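Local atomic coordinates of nidogen (Mus musculus, PDB entry 1NPE), a protein that is a basement-membrane glycoprotein, also called entactin, whose YWTD beta-propeller domain probably takes part in linking laminin to other matrix components. Residues H3-Q8 with I12-L17; A29-P34 with V50-I55. All coordinates share one frame; numbering follows the deposited sequence.

Contact 1: residues H3-Q8 with I12-L17; sequences HLLFAQ and IERLPL
The beta hairpin of 3-8 and 12-17, two strands of one propeller blade, is closed by four backbone bonds at the antiparallel pairs Leu4-Leu15 and Phe6-Glu13. Leu4 N donates to Leu15 O at 2.7 Å and almost straight, 171° at the hydrogen; Glu13 N reaches Phe6 O at the same 2.7 Å. The reciprocal bonds, from Leu15 N and Phe6 N, are longer. Between these pairs, CA-H...O contacts such as Leu5 CA to Glu13 O, 3.3 Å, draw on the same carbonyls.

Side chains alternate between the faces of the sheet. Phe6 and Glu13 share one face with Leu4 and Leu15. With CG placed between its backbone N and carbonyl carbon (chi1 66°), the Phe6 ring lies alongside the Glu13 stem, and Glu13 CB sits over the ring face in a CH-pi contact, 3.6 Å from the centroid. Leu15 CD2 meets the ring at its edge, 3.6 Å from Phe6 CE1. The Glu13 chain bends at chi2, and its OE1 forms a salt bridge with Lys11.

On the other face Leu5 and Arg14 run side by side, Leu5 CD2 lying 3.9 Å from Arg14 CB. Extended from CG to NE, Arg14 carries its guanidinium to His3, where it stands on edge above the imidazole face. The two planes are 89° apart, and Arg14 NH2 is 3.2 Å from His3 NE2.

Leu4 also packs against Ile256 and Ile258 of strand 256-259, which pairs with 3-8 on its far side, so that strands from both ends of the chain complete the blade. Strand 28-33 flanks 12-17, while Ile12 rests on Ile38 and Leu41 of strand 36-44 in the next blade.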
loop_
_atom_site.group_PDB
_atom_site.type_symbol
_atom_site.label_atom_id
_atom_site.label_comp_id
_atom_site.label_asym_id
_atom_site.label_seq_id
_atom_site.Cartn_x
_atom_site.Cartn_y
_atom_site.Cartn_z
ATOM N N HIS A 3 0.528 15.210 -18.728
ATOM C CA HIS A 3 -0.668 14.440 -18.427
ATOM C C HIS A 3 -0.683 13.941 -16.996
ATOM O O HIS A 3 0.355 13.868 -16.336
ATOM C CB HIS A 3 -0.775 13.239 -19.376
ATOM C CG HIS A 3 -0.737 13.607 -20.829
ATOM N ND1 HIS A 3 0.432 13.924 -21.487
ATOM C CD2 HIS A 3 -1.728 13.723 -21.745
ATOM C CE1 HIS A 3 0.161 14.221 -22.745
ATOM N NE2 HIS A 3 -1.143 14.107 -22.927
ATOM N N LEU A 4 -1.882 13.644 -16.514
ATOM C CA LEU A 4 -2.080 13.101 -15.179
ATOM C C LEU A 4 -2.338 11.618 -15.382
ATOM O O LEU A 4 -3.055 11.231 -16.308
ATOM C CB LEU A 4 -3.305 13.717 -14.506
ATOM C CG LEU A 4 -3.107 14.745 -13.400
ATOM C CD1 LEU A 4 -4.472 15.089 -12.819
ATOM C CD2 LEU A 4 -2.200 14.190 -12.315
ATOM N N LEU A 5 -1.759 10.798 -14.515
ATOM C CA LEU A 5 -1.920 9.356 -14.600
ATOM C C LEU A 5 -2.290 8.799 -13.239
ATOM O O LEU A 5 -1.671 9.155 -12.231
ATOM C CB LEU A 5 -0.611 8.713 -15.067
ATOM C CG LEU A 5 -0.147 8.994 -16.498
ATOM C CD1 LEU A 5 1.361 8.922 -16.590
ATOM C CD2 LEU A 5 -0.791 8.007 -17.442
ATOM N N PHE A 6 -3.326 7.966 -13.196
ATOM C CA PHE A 6 -3.717 7.348 -11.936
ATOM C C PHE A 6 -4.077 5.873 -12.081
ATOM O O PHE A 6 -4.424 5.410 -13.164
ATOM C CB PHE A 6 -4.803 8.146 -11.201
ATOM C CG PHE A 6 -6.130 8.196 -11.904
ATOM C CD1 PHE A 6 -6.478 9.302 -12.680
ATOM C CD2 PHE A 6 -7.060 7.176 -11.732
ATOM C CE1 PHE A 6 -7.738 9.399 -13.272
ATOM C CE2 PHE A 6 -8.323 7.259 -12.317
ATOM C CZ PHE A 6 -8.664 8.380 -13.089
ATOM N N ALA A 7 -3.968 5.136 -10.981
ATOM C CA ALA A 7 -4.240 3.711 -10.982
ATOM C C ALA A 7 -5.592 3.280 -10.428
ATOM O O ALA A 7 -6.144 3.903 -9.521
ATOM C CB ALA A 7 -3.128 2.981 -10.242
ATOM N N GLN A 8 -6.110 2.204 -11.012
ATOM C CA GLN A 8 -7.363 1.566 -10.619
ATOM C C GLN A 8 -7.121 0.079 -10.814
ATOM O O GLN A 8 -6.107 -0.314 -11.404
ATOM C CB GLN A 8 -8.533 2.007 -11.500
ATOM C CG GLN A 8 -9.272 3.230 -10.993
ATOM C CD GLN A 8 -10.424 3.645 -11.897
ATOM O OE1 GLN A 8 -10.286 3.685 -13.116
ATOM N NE2 GLN A 8 -11.560 3.972 -11.297
ATOM N N ILE A 12 -4.662 1.702 -15.802
ATOM C CA ILE A 12 -4.000 2.958 -15.469
ATOM C C ILE A 12 -4.721 3.980 -16.351
ATOM O O ILE A 12 -4.776 3.818 -17.574
ATOM C CB ILE A 12 -2.496 2.983 -15.831
ATOM C CG1 ILE A 12 -1.701 2.011 -14.956
ATOM C CG2 ILE A 12 -1.942 4.392 -15.643
ATOM C CD1 ILE A 12 -0.228 1.958 -15.329
ATOM N N GLU A 13 -5.302 5.001 -15.728
ATOM C CA GLU A 13 -6.024 6.041 -16.453
ATOM C C GLU A 13 -5.124 7.222 -16.811
ATOM O O GLU A 13 -4.145 7.505 -16.123
ATOM C CB GLU A 13 -7.227 6.523 -15.638
ATOM C CG GLU A 13 -8.206 7.430 -16.398
ATOM C CD GLU A 13 -9.108 6.684 -17.384
ATOM O OE1 GLU A 13 -8.853 5.500 -17.680
ATOM O OE2 GLU A 13 -10.085 7.289 -17.864
ATOM N N ARG A 14 -5.506 7.937 -17.862
ATOM C CA ARG A 14 -4.750 9.084 -18.348
ATOM C C ARG A 14 -5.655 10.262 -18.714
ATOM O O ARG A 14 -6.701 10.081 -19.350
ATOM C CB ARG A 14 -3.961 8.662 -19.586
ATOM C CG ARG A 14 -3.283 9.780 -20.335
ATOM C CD ARG A 14 -2.686 9.279 -21.642
ATOM N NE ARG A 14 -1.864 10.315 -22.257
ATOM C CZ ARG A 14 -0.927 10.093 -23.171
ATOM N NH1 ARG A 14 -0.682 8.861 -23.599
ATOM N NH2 ARG A 14 -0.219 11.110 -23.646
ATOM N N LEU A 15 -5.268 11.462 -18.285
ATOM C CA LEU A 15 -6.018 12.670 -18.626
ATOM C C LEU A 15 -5.087 13.866 -18.709
ATOM O O LEU A 15 -4.216 14.058 -17.859
ATOM C CB LEU A 15 -7.175 12.947 -17.660
ATOM C CG LEU A 15 -6.921 13.378 -16.221
ATOM C CD1 LEU A 15 -8.063 14.263 -15.752
ATOM C CD2 LEU A 15 -6.784 12.155 -15.344
ATOM N N PRO A 16 -5.264 14.689 -19.747
ATOM C CA PRO A 16 -4.477 15.891 -20.023
ATOM C C PRO A 16 -4.562 16.965 -18.954
ATOM O O PRO A 16 -5.576 17.098 -18.271
ATOM C CB PRO A 16 -5.079 16.398 -21.335
ATOM C CG PRO A 16 -5.618 15.156 -21.974
ATOM C CD PRO A 16 -6.261 14.473 -20.806
ATOM N N LEU A 17 -3.473 17.714 -18.823
ATOM C CA LEU A 17 -3.369 18.825 -17.888
ATOM C C LEU A 17 -2.959 20.051 -18.688
ATOM O O LEU A 17 -1.786 20.202 -19.029
ATOM C CB LEU A 17 -2.288 18.568 -16.835
ATOM C CG LEU A 17 -2.635 18.136 -15.410
ATOM C CD1 LEU A 17 -1.382 18.317 -14.553
ATOM C CD2 LEU A 17 -3.771 18.969 -14.834
#

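Contact 2: residues A29-P34 with V50-I55. With CD (cadmium ion), chain E.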
loop_
_atom_site.group_PDB
_atom_site.type_symbol
_atom_site.label_atom_id
_atom_site.label_comp_id
_atom_site.label_asym_id
_atom_site.label_seq_id
_atom_site.Cartn_x
_atom_site.Cartn_y
_atom_site.Cartn_z
ATOM N N ALA A 29 -8.213 5.547 -21.114
ATOM C CA ALA A 29 -7.322 4.552 -20.536
ATOM C C ALA A 29 -5.946 4.583 -21.183
ATOM O O ALA A 29 -5.820 4.676 -22.406
ATOM C CB ALA A 29 -7.927 3.167 -20.665
ATOM N N PHE A 30 -4.917 4.566 -20.344
ATOM C CA PHE A 30 -3.545 4.550 -20.823
ATOM C C PHE A 30 -3.174 3.103 -21.124
ATOM O O PHE A 30 -2.591 2.794 -22.161
ATOM C CB PHE A 30 -2.595 5.095 -19.751
ATOM C CG PHE A 30 -1.146 4.744 -19.982
ATOM C CD1 PHE A 30 -0.518 5.070 -21.181
ATOM C CD2 PHE A 30 -0.413 4.084 -19.001
ATOM C CE1 PHE A 30 0.818 4.742 -21.398
ATOM C CE2 PHE A 30 0.919 3.754 -19.205
ATOM C CZ PHE A 30 1.540 4.081 -20.406
ATOM N N LEU A 31 -3.559 2.214 -20.219
ATOM C CA LEU A 31 -3.225 0.815 -20.363
ATOM C C LEU A 31 -4.193 -0.055 -19.589
ATOM O O LEU A 31 -4.656 0.317 -18.508
ATOM C CB LEU A 31 -1.817 0.600 -19.804
ATOM C CG LEU A 31 -0.906 -0.486 -20.361
ATOM C CD1 LEU A 31 -0.513 -0.144 -21.792
ATOM C CD2 LEU A 31 0.334 -0.571 -19.484
ATOM N N HIS A 32 -4.514 -1.206 -20.166
ATOM C CA HIS A 32 -5.384 -2.174 -19.521
ATOM C C HIS A 32 -4.561 -3.418 -19.188
ATOM O O HIS A 32 -3.968 -4.039 -20.079
ATOM C CB HIS A 32 -6.541 -2.582 -20.440
ATOM C CG HIS A 32 -7.731 -1.683 -20.356
ATOM N ND1 HIS A 32 -8.141 -0.892 -21.407
ATOM C CD2 HIS A 32 -8.620 -1.472 -19.358
ATOM C CE1 HIS A 32 -9.232 -0.234 -21.063
ATOM N NE2 HIS A 32 -9.544 -0.568 -19.823
ATOM N N ILE A 33 -4.479 -3.741 -17.902
ATOM C CA ILE A 33 -3.770 -4.933 -17.447
ATOM C C ILE A 33 -4.791 -5.592 -16.521
ATOM O O ILE A 33 -4.662 -5.547 -15.296
ATOM C CB ILE A 33 -2.465 -4.607 -16.666
ATOM C CG1 ILE A 33 -1.652 -3.517 -17.366
ATOM C CG2 ILE A 33 -1.595 -5.841 -16.607
ATOM C CD1 ILE A 33 -1.942 -2.122 -16.854
ATOM N N PRO A 34 -5.813 -6.236 -17.115
ATOM C CA PRO A 34 -6.933 -6.931 -16.468
ATOM C C PRO A 34 -6.668 -7.782 -15.230
ATOM O O PRO A 34 -7.424 -7.714 -14.266
ATOM C CB PRO A 34 -7.568 -7.720 -17.618
ATOM C CG PRO A 34 -6.455 -7.876 -18.599
ATOM C CD PRO A 34 -5.787 -6.543 -18.555
ATOM N N VAL A 50 6.344 5.149 -18.061
ATOM C CA VAL A 50 5.520 5.001 -16.868
ATOM C C VAL A 50 5.908 3.721 -16.114
ATOM O O VAL A 50 6.011 2.652 -16.715
ATOM C CB VAL A 50 4.010 4.932 -17.249
ATOM C CG1 VAL A 50 3.141 4.763 -16.002
ATOM C CG2 VAL A 50 3.600 6.190 -18.006
ATOM N N TYR A 51 6.171 3.849 -14.813
ATOM C CA TYR A 51 6.514 2.705 -13.970
ATOM C C TYR A 51 5.374 2.451 -12.976
ATOM O O TYR A 51 4.683 3.395 -12.559
ATOM C CB TYR A 51 7.821 2.949 -13.206
ATOM C CG TYR A 51 9.068 2.869 -14.057
ATOM C CD1 TYR A 51 9.377 3.874 -14.970
ATOM C CD2 TYR A 51 9.944 1.788 -13.946
ATOM C CE1 TYR A 51 10.520 3.805 -15.751
ATOM C CE2 TYR A 51 11.097 1.712 -14.725
ATOM C CZ TYR A 51 11.374 2.724 -15.625
ATOM O OH TYR A 51 12.489 2.655 -16.422
ATOM N N TRP A 52 5.194 1.184 -12.588
ATOM C CA TRP A 52 4.133 0.810 -11.650
ATOM C C TRP A 52 4.442 -0.412 -10.801
ATOM O O TRP A 52 5.341 -1.194 -11.107
ATOM C CB TRP A 52 2.811 0.545 -12.393
ATOM C CG TRP A 52 2.828 -0.690 -13.280
ATOM C CD1 TRP A 52 2.709 -1.995 -12.885
ATOM C CD2 TRP A 52 3.000 -0.720 -14.701
ATOM N NE1 TRP A 52 2.806 -2.833 -13.970
ATOM C CE2 TRP A 52 2.985 -2.078 -15.096
ATOM C CE3 TRP A 52 3.169 0.270 -15.680
ATOM C CZ2 TRP A 52 3.134 -2.471 -16.426
ATOM C CZ3 TRP A 52 3.318 -0.122 -17.006
ATOM C CH2 TRP A 52 3.300 -1.483 -17.365
ATOM N N THR A 53 3.674 -0.560 -9.728
ATOM C CA THR A 53 3.793 -1.708 -8.846
ATOM C C THR A 53 2.435 -2.398 -8.862
ATOM O O THR A 53 1.390 -1.744 -8.930
ATOM C CB THR A 53 4.140 -1.321 -7.390
ATOM O OG1 THR A 53 3.036 -0.632 -6.787
ATOM C CG2 THR A 53 5.384 -0.451 -7.351
ATOM N N ASP A 54 2.471 -3.722 -8.827
ATOM C CA ASP A 54 1.276 -4.549 -8.843
ATOM C C ASP A 54 1.317 -5.483 -7.636
ATOM O O ASP A 54 2.278 -6.235 -7.468
ATOM C CB ASP A 54 1.249 -5.353 -10.148
ATOM C CG ASP A 54 0.357 -6.571 -10.064
ATOM O OD1 ASP A 54 0.824 -7.669 -10.427
ATOM O OD2 ASP A 54 -0.803 -6.429 -9.633
ATOM N N ILE A 55 0.294 -5.416 -6.788
ATOM C CA ILE A 55 0.223 -6.263 -5.595
ATOM C C ILE A 55 -0.464 -7.606 -5.841
ATOM O O ILE A 55 -0.553 -8.435 -4.935
ATOM C CB ILE A 55 -0.539 -5.577 -4.451
ATOM C CG1 ILE A 55 -1.923 -5.143 -4.943
ATOM C CG2 ILE A 55 0.273 -4.427 -3.893
ATOM C CD1 ILE A 55 -2.871 -4.768 -3.840
HETATM CD CD CD E . -7.327 -1.720 -23.631
HETATM O O HOH W 1 -4.728 -2.415 -23.310
#
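Phe30 and Val50 mark the nearest approach of two backbones that share no hydrogen bond, their CA atoms 9.9 Å apart, so the gap is bridged by side chains alone. Phe30 CG swings anti to its backbone N (chi1 163°), sending the ring toward strand 49-54. There the CE2-CZ side of the ring slides past Val50, and Phe30 CZ lies 3.8 Å from Val50 CG2. One step along, Leu31 crosses Trp52 at about a right angle, with Leu31 CD2 3.8 Å from Trp52 CH2 at the six-membered end of the indole. Both residues can face this way because Phe30 and Leu31 stand together opposite Ile12 in a classic beta bulge.

The contact joins successive blades of the six-bladed propeller: 29-34 belongs to the outermost strand of one, 50-55 to the second strand of the next, and Tyr51-Trp52-Thr53-Asp54 spells the YWTD signature of the family. Trp52 spreads between the blades, touching Ile12, Ile38, Leu41 and Pro70. Asp54, by contrast, gathers backbone NH groups, with OD2 bonded to Val37 and Ser56 and OD1 to Glu57.

Away from this apolar seam, His32 ND1 binds a cadmium ion at 2.5 Å. A water 2.7 Å from the cadmium and an acidic side chain of another protein chain also coordinate it; that same water lies at a long, weak 3.4 Å from His32 N.

In the fold
Contact 1 builds the interior of a blade and contact 2 fastens that blade to the next, the common principle of propeller assembly; their centres are 11 Å apart. Ile12 couples them through the backbone: Ile12 O lies 2.9 Å from Phe30 N, and Ile12 N lies 3.0 Å from Leu31 O, both probable hydrogen bonds that span the bulge. The side chains meet as well, with Leu5 CD1 3.8 Å from Val50 CG2, so the apolar patch formed by Leu5 and Ile12 continues into the seam between blades. The cadmium ion held by His32 marks the opposite, intermolecular side of 29-34; Glu13 OE1 stays 9.5 Å from the cadmium.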